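Local atomic coordinates of putative 2,5-diketo-D-gluconic acid reductase B (Sinorhizobium meliloti, PDB entry 3UP8), a protein that probably reduces small carbonyl compounds such as methylglyoxal with NADPH, as a member of the aldo/keto reductase family. Residues L126-G131 and G156-N161; N179-H184 and M201-Y206; I52-L57 and G77-K82; L37-F42 and L59-V64. All blocks are in the same frame, centred on the assembly; numbering follows the deposited sequence.

Contact 1 (L126-G131 and G156-N161); sequences LLHWPG and GISNFN. With ACT (acetate ion), chain C.
The indole of Trp129 lies over the side-chain amide of Asn159 like a lid, the two planes only 13° apart, with Asn159 ND2 over the middle of the ring system, 3.3 Å above its plane. That amide is held flat from both ends: ND2 donates to the backbone carbonyl of His128 (Asn159 ND2 to His128 O, 2.8 Å), almost straight along the C=O axis, while OD1 is bonded to the hydroxyl of Tyr206. A lysine in place of Trp129 would probably lose the flat cover over the Asn159 amide, leaving its orientation to the two hydrogen bonds alone. Farther along, the Pro130 ring is a bump set between two surfaces. Its CB sits over one face of the Phe160 ring, offset toward the rim, in a CH-pi contact 4.0 Å from the centroid, and its CD rests against Asn159 O at 3.3 Å. The opposite face of the same phenyl ring is covered by Ile157 CB, and Leu127 CD1 meets its CZ at 3.9 Å. Deeper in the barrel, Leu126 CD2 fills the hollow that Gly156 leaves by having no side chain, pressed tightly to Gly156 CA at 3.5 Å; a CB there would collide with it. His128, predicted to bind substrate, donates from NE2 to OXT of an acetate at 2.7 Å; this ion, probably from the crystallisation liquor, is also hydrogen-bonded to Tyr70 OH, the predicted proton donor. Neighbouring parallel strands thus run out into loops at the C-terminal mouth of a TIM barrel, where aldo/keto reductases place their active site.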
loop_
_atom_site.group_PDB
_atom_site.type_symbol
_atom_site.label_atom_id
_atom_site.label_comp_id
_atom_site.label_asym_id
_atom_site.label_seq_id
_atom_site.Cartn_x
_atom_site.Cartn_y
_atom_site.Cartn_z
ATOM N N LEU A 126 -7.600 -6.654 0.588
ATOM C CA LEU A 126 -7.406 -6.281 1.988
ATOM C C LEU A 126 -8.729 -5.962 2.657
ATOM O O LEU A 126 -9.682 -5.497 2.028
ATOM C CB LEU A 126 -6.482 -5.059 2.098
ATOM C CG LEU A 126 -5.182 -5.012 1.289
ATOM C CD1 LEU A 126 -4.452 -3.699 1.567
ATOM C CD2 LEU A 126 -4.270 -6.194 1.611
ATOM N N LEU A 127 -8.774 -6.222 3.951
ATOM C CA LEU A 127 -9.763 -5.619 4.816
ATOM C C LEU A 127 -9.265 -4.202 5.062
ATOM O O LEU A 127 -8.139 -3.998 5.557
ATOM C CB LEU A 127 -9.882 -6.404 6.141
ATOM C CG LEU A 127 -10.140 -7.910 5.995
ATOM C CD1 LEU A 127 -10.034 -8.646 7.340
ATOM C CD2 LEU A 127 -11.509 -8.189 5.321
ATOM N N HIS A 128 -10.106 -3.228 4.725
ATOM C CA HIS A 128 -9.674 -1.825 4.702
ATOM C C HIS A 128 -9.397 -1.243 6.091
ATOM O O HIS A 128 -8.416 -0.530 6.282
ATOM C CB HIS A 128 -10.702 -0.967 3.938
ATOM C CG HIS A 128 -10.124 0.270 3.327
ATOM N ND1 HIS A 128 -10.664 0.867 2.207
ATOM C CD2 HIS A 128 -9.045 1.019 3.669
ATOM C CE1 HIS A 128 -9.951 1.934 1.892
ATOM N NE2 HIS A 128 -8.960 2.046 2.757
ATOM N N TRP A 129 -10.256 -1.572 7.057
ATOM C CA TRP A 129 -10.138 -1.085 8.422
ATOM C C TRP A 129 -10.545 -2.202 9.373
ATOM O O TRP A 129 -11.391 -3.017 9.017
ATOM C CB TRP A 129 -11.031 0.143 8.648
ATOM C CG TRP A 129 -10.496 1.374 7.979
ATOM C CD1 TRP A 129 -10.776 1.804 6.724
ATOM C CD2 TRP A 129 -9.557 2.306 8.527
ATOM N NE1 TRP A 129 -10.076 2.956 6.448
ATOM C CE2 TRP A 129 -9.312 3.276 7.539
ATOM C CE3 TRP A 129 -8.898 2.412 9.761
ATOM C CZ2 TRP A 129 -8.440 4.345 7.742
ATOM C CZ3 TRP A 129 -8.027 3.483 9.963
ATOM C CH2 TRP A 129 -7.799 4.422 8.948
ATOM N N PRO A 130 -9.958 -2.237 10.590
ATOM C CA PRO A 130 -10.294 -3.272 11.593
ATOM C C PRO A 130 -11.615 -3.058 12.337
ATOM O O PRO A 130 -12.252 -4.043 12.744
ATOM C CB PRO A 130 -9.132 -3.189 12.584
ATOM C CG PRO A 130 -8.706 -1.759 12.513
ATOM C CD PRO A 130 -8.843 -1.385 11.045
ATOM N N GLY A 131 -12.015 -1.795 12.509
ATOM C CA GLY A 131 -13.232 -1.436 13.252
ATOM C C GLY A 131 -14.527 -1.829 12.573
ATOM O O GLY A 131 -14.848 -1.348 11.483
ATOM N N GLY A 156 -4.856 -9.803 2.608
ATOM C CA GLY A 156 -4.199 -9.006 3.627
ATOM C C GLY A 156 -5.112 -8.105 4.416
ATOM O O GLY A 156 -6.355 -8.208 4.334
ATOM N N ILE A 157 -4.482 -7.211 5.181
ATOM C CA ILE A 157 -5.182 -6.323 6.097
ATOM C C ILE A 157 -4.700 -4.892 5.970
ATOM O O ILE A 157 -3.683 -4.622 5.339
ATOM C CB ILE A 157 -5.040 -6.815 7.560
ATOM C CG1 ILE A 157 -3.544 -6.919 7.932
ATOM C CG2 ILE A 157 -5.794 -8.154 7.720
ATOM C CD1 ILE A 157 -3.243 -7.540 9.286
ATOM N N SER A 158 -5.435 -3.962 6.567
ATOM C CA SER A 158 -5.065 -2.563 6.481
ATOM C C SER A 158 -5.489 -1.875 7.754
ATOM O O SER A 158 -6.626 -2.049 8.215
ATOM C CB SER A 158 -5.683 -1.905 5.229
ATOM O OG SER A 158 -5.181 -0.584 5.008
ATOM N N ASN A 159 -4.557 -1.104 8.323
ATOM C CA ASN A 159 -4.771 -0.302 9.518
ATOM C C ASN A 159 -5.018 -1.139 10.765
ATOM O O ASN A 159 -5.685 -0.685 11.702
ATOM C CB ASN A 159 -5.915 0.692 9.299
ATOM C CG ASN A 159 -5.688 1.566 8.084
ATOM O OD1 ASN A 159 -4.751 2.361 8.057
ATOM N ND2 ASN A 159 -6.528 1.407 7.060
ATOM N N PHE A 160 -4.488 -2.358 10.765
ATOM C CA PHE A 160 -4.601 -3.232 11.922
ATOM C C PHE A 160 -3.452 -2.916 12.886
ATOM O O PHE A 160 -2.314 -2.675 12.455
ATOM C CB PHE A 160 -4.497 -4.697 11.488
ATOM C CG PHE A 160 -5.777 -5.278 10.933
ATOM C CD1 PHE A 160 -6.145 -6.594 11.238
ATOM C CD2 PHE A 160 -6.608 -4.531 10.104
ATOM C CE1 PHE A 160 -7.327 -7.146 10.720
ATOM C CE2 PHE A 160 -7.794 -5.071 9.594
ATOM C CZ PHE A 160 -8.156 -6.376 9.895
ATOM N N ASN A 161 -3.740 -2.944 14.188
ATOM C CA ASN A 161 -2.676 -2.838 15.178
ATOM C C ASN A 161 -2.017 -4.211 15.358
ATOM O O ASN A 161 -2.462 -5.191 14.731
ATOM C CB ASN A 161 -3.212 -2.232 16.488
ATOM C CG ASN A 161 -4.205 -3.135 17.203
ATOM O OD1 ASN A 161 -4.279 -4.333 16.941
ATOM N ND2 ASN A 161 -4.971 -2.553 18.127
HETATM C C ACT C . -6.700 4.808 2.759
HETATM O O ACT C . -5.906 4.375 1.895
HETATM O OXT ACT C . -7.895 4.560 2.553
HETATM C CH3 ACT C . -6.268 5.572 3.971
#

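Contact 2 (N179-H184 and M201-Y206); sequences NQVEYH and MSLTSY
Two neighbouring parallel strands of the TIM barrel, 179-182 and 202-206, pair here edge to edge in the buried wall of the fold. Five backbone hydrogen bonds join them, from Asn179 N to Ser202 O at the start to Tyr183 N to Tyr206 O at the end. The shortest, Val181 N to Thr204 O, is 2.8 Å. One further bond comes from a side chain: Ser205 OG donates to Tyr183 O at 2.8 Å, gripping the chain where it leaves the strand. On the face carrying Gln180, Glu182 and Tyr206, the phenol ring folds back across the partner backbone. Tyr206 CG stands between its own backbone N and carbonyl carbon (chi1 66°), which lays one ring face over the peptide linking Val181 to Glu182; Glu182 N is 3.3 Å above the ring plane, toward the rim. Glu182 CB adds to this, 3.7 Å from Tyr206 CE1. The Glu182 chain is extended, and its OE2 takes a bond from His184 NE2 at 2.8 Å through the anti lone pair, in the imidazole plane; both carboxylate oxygens are also met by backbone amides, of Ile286 and Val287. On the other face Leu203 is wedged between two side chains: Val181 CG2 meets Leu203 CG at 3.6 Å, while Leu203 CD2 lies 3.8 Å from Tyr183 CD2. Helix 190-199, which connects the two strands in a beta-alpha-beta crossover, covers Leu203 through Val192 and Leu193. Strand 152-158 continues the sheet beyond Gln180, and strand 245-249 beyond Leu203.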
loop_
_atom_site.group_PDB
_atom_site.type_symbol
_atom_site.label_atom_id
_atom_site.label_comp_id
_atom_site.label_asym_id
_atom_site.label_seq_id
_atom_site.Cartn_x
_atom_site.Cartn_y
_atom_site.Cartn_z
ATOM N N ASN A 179 0.177 -5.750 5.867
ATOM C CA ASN A 179 -0.676 -4.794 6.568
ATOM C C ASN A 179 -0.380 -3.403 5.986
ATOM O O ASN A 179 0.742 -2.884 6.099
ATOM C CB ASN A 179 -0.420 -4.834 8.088
ATOM C CG ASN A 179 -1.382 -3.939 8.877
ATOM O OD1 ASN A 179 -2.443 -3.546 8.385
ATOM N ND2 ASN A 179 -1.002 -3.607 10.101
ATOM N N GLN A 180 -1.385 -2.828 5.340
ATOM C CA GLN A 180 -1.249 -1.529 4.741
ATOM C C GLN A 180 -1.634 -0.478 5.770
ATOM O O GLN A 180 -2.759 -0.462 6.282
ATOM C CB GLN A 180 -2.097 -1.395 3.467
ATOM C CG GLN A 180 -1.953 -0.011 2.834
ATOM C CD GLN A 180 -2.622 0.127 1.477
ATOM O OE1 GLN A 180 -2.539 -0.767 0.619
ATOM N NE2 GLN A 180 -3.265 1.274 1.260
ATOM N N VAL A 181 -0.665 0.376 6.085
ATOM C CA VAL A 181 -0.804 1.384 7.129
ATOM C C VAL A 181 -0.167 2.708 6.702
ATOM O O VAL A 181 0.676 2.744 5.802
ATOM C CB VAL A 181 -0.124 0.941 8.445
ATOM C CG1 VAL A 181 -0.798 -0.327 9.021
ATOM C CG2 VAL A 181 1.388 0.727 8.254
ATOM N N GLU A 182 -0.604 3.789 7.347
ATOM C CA GLU A 182 0.037 5.103 7.204
ATOM C C GLU A 182 1.471 4.987 7.695
ATOM O O GLU A 182 1.706 4.507 8.789
ATOM C CB GLU A 182 -0.699 6.127 8.064
ATOM C CG GLU A 182 -0.132 7.515 7.964
ATOM C CD GLU A 182 -0.909 8.524 8.776
ATOM O OE1 GLU A 182 -2.085 8.268 9.097
ATOM O OE2 GLU A 182 -0.329 9.580 9.086
ATOM N N TYR A 183 2.433 5.401 6.877
ATOM C CA TYR A 183 3.836 5.333 7.287
ATOM C C TYR A 183 4.631 6.388 6.519
ATOM O O TYR A 183 4.625 6.419 5.290
ATOM C CB TYR A 183 4.399 3.924 7.059
ATOM C CG TYR A 183 5.743 3.649 7.713
ATOM C CD1 TYR A 183 6.157 4.343 8.852
ATOM C CD2 TYR A 183 6.600 2.674 7.184
ATOM C CE1 TYR A 183 7.408 4.077 9.450
ATOM C CE2 TYR A 183 7.839 2.394 7.775
ATOM C CZ TYR A 183 8.228 3.093 8.900
ATOM O OH TYR A 183 9.459 2.798 9.447
ATOM N N HIS A 184 5.277 7.264 7.283
ATOM C CA HIS A 184 6.060 8.383 6.761
ATOM C C HIS A 184 6.990 8.790 7.906
ATOM O O HIS A 184 6.852 8.279 9.019
ATOM C CB HIS A 184 5.145 9.540 6.345
ATOM C CG HIS A 184 4.114 9.897 7.372
ATOM N ND1 HIS A 184 4.418 10.571 8.539
ATOM C CD2 HIS A 184 2.775 9.683 7.401
ATOM C CE1 HIS A 184 3.316 10.733 9.250
ATOM N NE2 HIS A 184 2.304 10.207 8.581
HETATM N N MSE A 201 4.734 -11.064 7.338
HETATM C CA MSE A 201 4.052 -10.167 6.419
HETATM C C MSE A 201 4.889 -8.917 6.154
HETATM O O MSE A 201 5.813 -8.627 6.899
HETATM C CB MSE A 201 2.654 -9.820 6.911
HETATM C CG MSE A 201 2.587 -8.979 8.155
HETATM SE SE MSE A 201 0.725 -8.828 8.796
HETATM C CE MSE A 201 0.482 -10.607 9.487
ATOM N N SER A 202 4.579 -8.217 5.070
ATOM C CA SER A 202 5.154 -6.909 4.804
ATOM C C SER A 202 4.295 -5.794 5.396
ATOM O O SER A 202 3.204 -6.018 5.930
ATOM C CB SER A 202 5.312 -6.688 3.298
ATOM O OG SER A 202 4.042 -6.787 2.661
ATOM N N LEU A 203 4.830 -4.586 5.318
ATOM C CA LEU A 203 4.090 -3.393 5.598
ATOM C C LEU A 203 3.970 -2.600 4.298
ATOM O O LEU A 203 4.975 -2.336 3.611
ATOM C CB LEU A 203 4.837 -2.593 6.659
ATOM C CG LEU A 203 4.187 -1.354 7.240
ATOM C CD1 LEU A 203 4.833 -1.046 8.593
ATOM C CD2 LEU A 203 4.319 -0.173 6.280
ATOM N N THR A 204 2.744 -2.239 3.941
ATOM C CA THR A 204 2.561 -1.333 2.833
ATOM C C THR A 204 2.258 0.078 3.338
ATOM O O THR A 204 1.295 0.285 4.063
ATOM C CB THR A 204 1.475 -1.807 1.875
ATOM O OG1 THR A 204 1.836 -3.096 1.370
ATOM C CG2 THR A 204 1.348 -0.821 0.693
ATOM N N SER A 205 3.088 1.033 2.924
ATOM C CA SER A 205 2.975 2.428 3.358
ATOM C C SER A 205 2.048 3.260 2.476
ATOM O O SER A 205 2.161 3.220 1.246
ATOM C CB SER A 205 4.366 3.076 3.345
ATOM O OG SER A 205 4.252 4.491 3.345
ATOM N N TYR A 206 1.147 4.013 3.110
ATOM C CA TYR A 206 0.477 5.132 2.447
ATOM C C TYR A 206 0.790 6.450 3.172
ATOM O O TYR A 206 1.242 6.442 4.329
ATOM C CB TYR A 206 -1.042 4.919 2.253
ATOM C CG TYR A 206 -1.896 4.859 3.515
ATOM C CD1 TYR A 206 -2.304 6.025 4.161
ATOM C CD2 TYR A 206 -2.328 3.634 4.030
ATOM C CE1 TYR A 206 -3.103 5.977 5.309
ATOM C CE2 TYR A 206 -3.131 3.575 5.179
ATOM C CZ TYR A 206 -3.513 4.755 5.805
ATOM O OH TYR A 206 -4.307 4.729 6.929
#

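Contact 3 (I52-L57 and G77-K82); sequences ILPQAL and GEAIQK
Apolar contact alone joins residues 52-57 to 77-82, with no hydrogen bond between them. The methyl of Ala79 points at the other helix and settles against Leu53 and Pro54. Leu53 CD2 lies 3.8 Å from Ala79 CB, with CB and CG of the same leucine close behind, so the methyl touches along the side chain and not at one end. Leu53 takes up this position with CG turned away from its backbone N (chi1 -174°). Pro54 adds the edge of its ring, CD standing 4.0 Å from Ala79 CB. One turn on, Leu57 extends CD1 over the backbone of the partner helix, 4.0 Å from both Ala79 O and Ile80 CA, and brushes Ile80 CG1. The small alanine allows a close approach, 8.9 Å between the axes of the short segments, which cross at -39°. No polar bond crosses between the two segments; within the second, Lys82 NZ reaches back one turn to Glu78 OE2 at 3.2 Å, a salt bridge in which the ammonium sits above the carboxylate plane. Backbone bonds such as Leu57 N to Leu53 O hold the turns, although the first helix is kinked at Pro54, whose N cannot donate. Helices 46-59 and 73-83 belong to the outer layer of the barrel: Leu53 and Ala56 pack inward on Phe39 of strand 37-40, Gln55 and Ala56 touch helix 254-261, and Leu57 also meets Ile85 in the loop after helix 73-83.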
loop_
_atom_site.group_PDB
_atom_site.type_symbol
_atom_site.label_atom_id
_atom_site.label_comp_id
_atom_site.label_asym_id
_atom_site.label_seq_id
_atom_site.Cartn_x
_atom_site.Cartn_y
_atom_site.Cartn_z
ATOM N N ILE A 52 -3.601 9.797 -15.637
ATOM C CA ILE A 52 -2.229 9.557 -15.175
ATOM C C ILE A 52 -1.812 8.084 -15.137
ATOM O O ILE A 52 -0.674 7.757 -15.486
ATOM C CB ILE A 52 -1.982 10.245 -13.811
ATOM C CG1 ILE A 52 -2.164 11.756 -13.959
ATOM C CG2 ILE A 52 -0.586 9.958 -13.286
ATOM C CD1 ILE A 52 -3.140 12.332 -12.968
ATOM N N LEU A 53 -2.719 7.195 -14.725
ATOM C CA LEU A 53 -2.379 5.766 -14.658
ATOM C C LEU A 53 -1.819 5.171 -15.969
ATOM O O LEU A 53 -0.843 4.426 -15.920
ATOM C CB LEU A 53 -3.533 4.922 -14.085
ATOM C CG LEU A 53 -3.282 3.428 -13.818
ATOM C CD1 LEU A 53 -1.982 3.205 -13.048
ATOM C CD2 LEU A 53 -4.461 2.821 -13.061
ATOM N N PRO A 54 -2.406 5.515 -17.141
ATOM C CA PRO A 54 -1.801 5.009 -18.394
ATOM C C PRO A 54 -0.325 5.395 -18.539
ATOM O O PRO A 54 0.497 4.578 -18.947
ATOM C CB PRO A 54 -2.644 5.691 -19.487
ATOM C CG PRO A 54 -3.984 5.860 -18.836
ATOM C CD PRO A 54 -3.667 6.233 -17.405
ATOM N N GLN A 55 0.001 6.633 -18.184
ATOM C CA GLN A 55 1.378 7.099 -18.215
ATOM C C GLN A 55 2.242 6.355 -17.198
ATOM O O GLN A 55 3.355 5.941 -17.517
ATOM C CB GLN A 55 1.434 8.590 -17.940
ATOM C CG GLN A 55 0.593 9.427 -18.887
ATOM C CD GLN A 55 0.777 10.899 -18.619
ATOM O OE1 GLN A 55 -0.176 11.611 -18.280
ATOM N NE2 GLN A 55 2.023 11.367 -18.734
ATOM N N ALA A 56 1.731 6.193 -15.980
ATOM C CA ALA A 56 2.426 5.423 -14.954
ATOM C C ALA A 56 2.793 4.026 -15.443
ATOM O O ALA A 56 3.897 3.545 -15.210
ATOM C CB ALA A 56 1.581 5.346 -13.697
ATOM N N LEU A 57 1.854 3.383 -16.127
ATOM C CA LEU A 57 2.053 2.035 -16.635
ATOM C C LEU A 57 3.082 2.002 -17.771
ATOM O O LEU A 57 3.900 1.084 -17.840
ATOM C CB LEU A 57 0.717 1.442 -17.095
ATOM C CG LEU A 57 -0.276 1.042 -15.990
ATOM C CD1 LEU A 57 -1.668 0.861 -16.581
ATOM C CD2 LEU A 57 0.165 -0.220 -15.257
ATOM N N GLY A 77 -9.652 -0.096 -13.753
ATOM C CA GLY A 77 -9.912 -1.199 -14.685
ATOM C C GLY A 77 -9.760 -0.778 -16.144
ATOM O O GLY A 77 -9.103 -1.460 -16.926
ATOM N N GLU A 78 -10.334 0.370 -16.488
ATOM C CA GLU A 78 -10.243 0.905 -17.859
ATOM C C GLU A 78 -8.792 1.225 -18.239
ATOM O O GLU A 78 -8.318 0.822 -19.298
ATOM C CB GLU A 78 -11.103 2.167 -18.000
ATOM C CG GLU A 78 -11.195 2.686 -19.447
ATOM C CD GLU A 78 -12.045 3.941 -19.579
ATOM O OE1 GLU A 78 -13.078 4.029 -18.885
ATOM O OE2 GLU A 78 -11.681 4.836 -20.375
ATOM N N ALA A 79 -8.100 1.952 -17.367
ATOM C CA ALA A 79 -6.703 2.334 -17.601
ATOM C C ALA A 79 -5.794 1.129 -17.816
ATOM O O ALA A 79 -4.989 1.112 -18.744
ATOM C CB ALA A 79 -6.185 3.213 -16.460
ATOM N N ILE A 80 -5.913 0.114 -16.963
ATOM C CA ILE A 80 -5.092 -1.089 -17.110
ATOM C C ILE A 80 -5.381 -1.805 -18.422
ATOM O O ILE A 80 -4.461 -2.174 -19.148
ATOM C CB ILE A 80 -5.256 -2.065 -15.918
ATOM C CG1 ILE A 80 -4.761 -1.392 -14.630
ATOM C CG2 ILE A 80 -4.547 -3.413 -16.203
ATOM C CD1 ILE A 80 -4.937 -2.225 -13.369
ATOM N N GLN A 81 -6.664 -1.990 -18.720
ATOM C CA GLN A 81 -7.088 -2.672 -19.934
ATOM C C GLN A 81 -6.588 -1.972 -21.211
ATOM O O GLN A 81 -6.186 -2.636 -22.161
ATOM C CB GLN A 81 -8.609 -2.786 -19.925
ATOM C CG GLN A 81 -9.267 -3.089 -21.243
ATOM C CD GLN A 81 -10.775 -2.951 -21.161
ATOM O OE1 GLN A 81 -11.312 -1.904 -20.766
ATOM N NE2 GLN A 81 -11.466 -4.005 -21.522
ATOM N N LYS A 82 -6.613 -0.642 -21.216
ATOM C CA LYS A 82 -6.200 0.141 -22.393
ATOM C C LYS A 82 -4.678 0.256 -22.574
ATOM O O LYS A 82 -4.202 0.738 -23.614
ATOM C CB LYS A 82 -6.839 1.535 -22.371
ATOM C CG LYS A 82 -8.343 1.531 -22.623
ATOM C CD LYS A 82 -8.852 2.921 -22.994
ATOM C CE LYS A 82 -10.376 2.960 -23.093
ATOM N NZ LYS A 82 -10.868 4.337 -23.407
#

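Contact 4 (L37-F42 and L59-V64); sequences LGFGTF and LGFRHV
Phe39 directs its ring edge at a face of Phe61 in a T-shaped pair, centroids 5.8 Å apart and planes at 85°. Phe61 reaches the strand because its CG lies beside the backbone N, anti to the carbonyl carbon (chi1 -90°); this brings CD1 to 3.8 Å from Phe39 CB and puts CE1 at Gly38, whose carbonyl carbon meets the ring edge. Leu37 lies obliquely against the outer part of the ring, its CG 3.7 Å from Phe61 CE1 and its CD2 near CZ. With the Phe61 ring cut back to an alanine, the edge of Phe39 is likely to lose its T-shaped partner and a gap to open beside Leu37. His63 swings its imidazole away from its own N (chi1 169°) and over Gly38, whose CA stands 3.8 Å from the ring centroid in a CH-pi contact. A side chain at Gly38 would clash with ND1, which is bonded to Pro35 O. The backbones join through Phe39 N and His63 O, 2.8 Å apart and nearly straight at the hydrogen. Where the chains diverge, a water donates to Leu37 O and accepts from Arg62 N, while Arg62 NH1 bonds both Phe61 O, at 2.9 Å, and Leu57 O of helix 46-59. Strands 37-40 and 63-65 are the first two of the barrel, linked by that helix, whose Leu53 and Ala56 press on Phe39. Helix 254-261 lies against Leu37 and Phe61, and strand 245-249 flanks strand 37-40 to close the barrel.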
loop_
_atom_site.group_PDB
_atom_site.type_symbol
_atom_site.label_atom_id
_atom_site.label_comp_id
_atom_site.label_asym_id
_atom_site.label_seq_id
_atom_site.Cartn_x
_atom_site.Cartn_y
_atom_site.Cartn_z
ATOM N N LEU A 37 7.332 -0.395 -5.145
ATOM C CA LEU A 37 6.677 0.877 -5.373
ATOM C C LEU A 37 5.388 0.646 -6.141
ATOM O O LEU A 37 5.378 -0.013 -7.179
ATOM C CB LEU A 37 7.592 1.852 -6.130
ATOM C CG LEU A 37 6.977 3.178 -6.635
ATOM C CD1 LEU A 37 6.603 4.102 -5.476
ATOM C CD2 LEU A 37 7.973 3.863 -7.565
ATOM N N GLY A 38 4.306 1.196 -5.610
ATOM C CA GLY A 38 2.999 1.050 -6.197
ATOM C C GLY A 38 2.377 2.396 -6.473
ATOM O O GLY A 38 2.729 3.399 -5.848
ATOM N N PHE A 39 1.470 2.395 -7.449
ATOM C CA PHE A 39 0.629 3.522 -7.792
ATOM C C PHE A 39 -0.635 3.465 -6.938
ATOM O O PHE A 39 -1.519 2.628 -7.172
ATOM C CB PHE A 39 0.250 3.424 -9.280
ATOM C CG PHE A 39 -0.373 4.680 -9.833
ATOM C CD1 PHE A 39 0.420 5.674 -10.387
ATOM C CD2 PHE A 39 -1.751 4.855 -9.814
ATOM C CE1 PHE A 39 -0.149 6.834 -10.908
ATOM C CE2 PHE A 39 -2.333 6.007 -10.332
ATOM C CZ PHE A 39 -1.528 7.002 -10.882
ATOM N N GLY A 40 -0.725 4.354 -5.955
ATOM C CA GLY A 40 -1.874 4.396 -5.061
ATOM C C GLY A 40 -2.933 5.332 -5.604
ATOM O O GLY A 40 -2.623 6.466 -5.987
ATOM N N THR A 41 -4.179 4.867 -5.655
ATOM C CA THR A 41 -5.285 5.695 -6.184
ATOM C C THR A 41 -6.113 6.361 -5.079
ATOM O O THR A 41 -7.056 7.107 -5.350
ATOM C CB THR A 41 -6.192 4.933 -7.185
ATOM O OG1 THR A 41 -6.847 3.846 -6.522
ATOM C CG2 THR A 41 -5.375 4.388 -8.362
ATOM N N PHE A 42 -5.747 6.093 -3.833
ATOM C CA PHE A 42 -6.276 6.819 -2.678
ATOM C C PHE A 42 -6.046 8.325 -2.917
ATOM O O PHE A 42 -4.961 8.736 -3.323
ATOM C CB PHE A 42 -5.567 6.292 -1.422
ATOM C CG PHE A 42 -5.730 7.130 -0.192
ATOM C CD1 PHE A 42 -6.990 7.494 0.279
ATOM C CD2 PHE A 42 -4.605 7.500 0.540
ATOM C CE1 PHE A 42 -7.120 8.257 1.443
ATOM C CE2 PHE A 42 -4.718 8.269 1.693
ATOM C CZ PHE A 42 -5.976 8.647 2.148
ATOM N N LEU A 59 5.502 4.265 -18.134
ATOM C CA LEU A 59 6.761 4.564 -17.457
ATOM C C LEU A 59 7.367 3.333 -16.771
ATOM O O LEU A 59 8.585 3.243 -16.615
ATOM C CB LEU A 59 6.577 5.730 -16.466
ATOM C CG LEU A 59 7.699 6.089 -15.477
ATOM C CD1 LEU A 59 8.900 6.746 -16.172
ATOM C CD2 LEU A 59 7.176 6.976 -14.368
ATOM N N GLY A 60 6.529 2.377 -16.374
ATOM C CA GLY A 60 7.051 1.157 -15.751
ATOM C C GLY A 60 6.432 0.708 -14.430
ATOM O O GLY A 60 6.853 -0.307 -13.888
ATOM N N PHE A 61 5.459 1.453 -13.905
ATOM C CA PHE A 61 4.714 1.011 -12.709
ATOM C C PHE A 61 4.019 -0.302 -13.011
ATOM O O PHE A 61 3.415 -0.446 -14.073
ATOM C CB PHE A 61 3.637 2.021 -12.314
ATOM C CG PHE A 61 4.104 3.073 -11.367
ATOM C CD1 PHE A 61 3.930 2.913 -9.991
ATOM C CD2 PHE A 61 4.707 4.233 -11.843
ATOM C CE1 PHE A 61 4.363 3.905 -9.102
ATOM C CE2 PHE A 61 5.142 5.219 -10.967
ATOM C CZ PHE A 61 4.972 5.059 -9.599
ATOM N N ARG A 62 4.113 -1.254 -12.082
ATOM C CA ARG A 62 3.469 -2.560 -12.260
ATOM C C ARG A 62 2.654 -2.991 -11.038
ATOM O O ARG A 62 2.281 -4.157 -10.910
ATOM C CB ARG A 62 4.515 -3.626 -12.577
ATOM C CG ARG A 62 5.194 -3.487 -13.936
ATOM C CD ARG A 62 4.213 -3.702 -15.098
ATOM N NE ARG A 62 4.894 -3.585 -16.383
ATOM C CZ ARG A 62 5.041 -2.451 -17.063
ATOM N NH1 ARG A 62 4.547 -1.319 -16.595
ATOM N NH2 ARG A 62 5.694 -2.452 -18.219
ATOM N N HIS A 63 2.405 -2.054 -10.134
ATOM C CA HIS A 63 1.649 -2.308 -8.926
ATOM C C HIS A 63 0.652 -1.169 -8.860
ATOM O O HIS A 63 1.026 -0.007 -8.898
ATOM C CB HIS A 63 2.618 -2.352 -7.723
ATOM C CG HIS A 63 1.958 -2.358 -6.380
ATOM N ND1 HIS A 63 2.682 -2.273 -5.206
ATOM C CD2 HIS A 63 0.656 -2.414 -6.013
ATOM C CE1 HIS A 63 1.853 -2.274 -4.180
ATOM N NE2 HIS A 63 0.620 -2.370 -4.639
ATOM N N VAL A 64 -0.632 -1.506 -8.847
ATOM C CA VAL A 64 -1.686 -0.503 -8.759
ATOM C C VAL A 64 -2.578 -0.832 -7.564
ATOM O O VAL A 64 -3.001 -1.975 -7.410
ATOM C CB VAL A 64 -2.560 -0.446 -10.038
ATOM C CG1 VAL A 64 -3.627 0.630 -9.888
ATOM C CG2 VAL A 64 -1.690 -0.164 -11.289
HETATM O O HOH W 1 5.516 -1.102 -9.712
#

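How the contacts relate
Along the chain, contacts 4 and 3 interlock, their segments alternating, before contact 1 and then contact 2 follow. Contacts 1, 2 and 4 all lie on the closed eight-stranded parallel sheet, whereas contact 3 joins two helices of the outer layer. Contacts 1 and 2 have centres about 10 Å apart on adjacent strands and are tied by Asn159 to Tyr206 and Ser158 to Gln180. Contacts 3 and 4, also about 10 Å between centres, share helix 46-59, which packs on Phe39. Contacts 1 and 3 lie about 26 Å apart, centre to centre, across the middle of the chain. Barrel closure brings contact 4 near contact 2, where Phe42 touches Tyr206 beside the predicted active site.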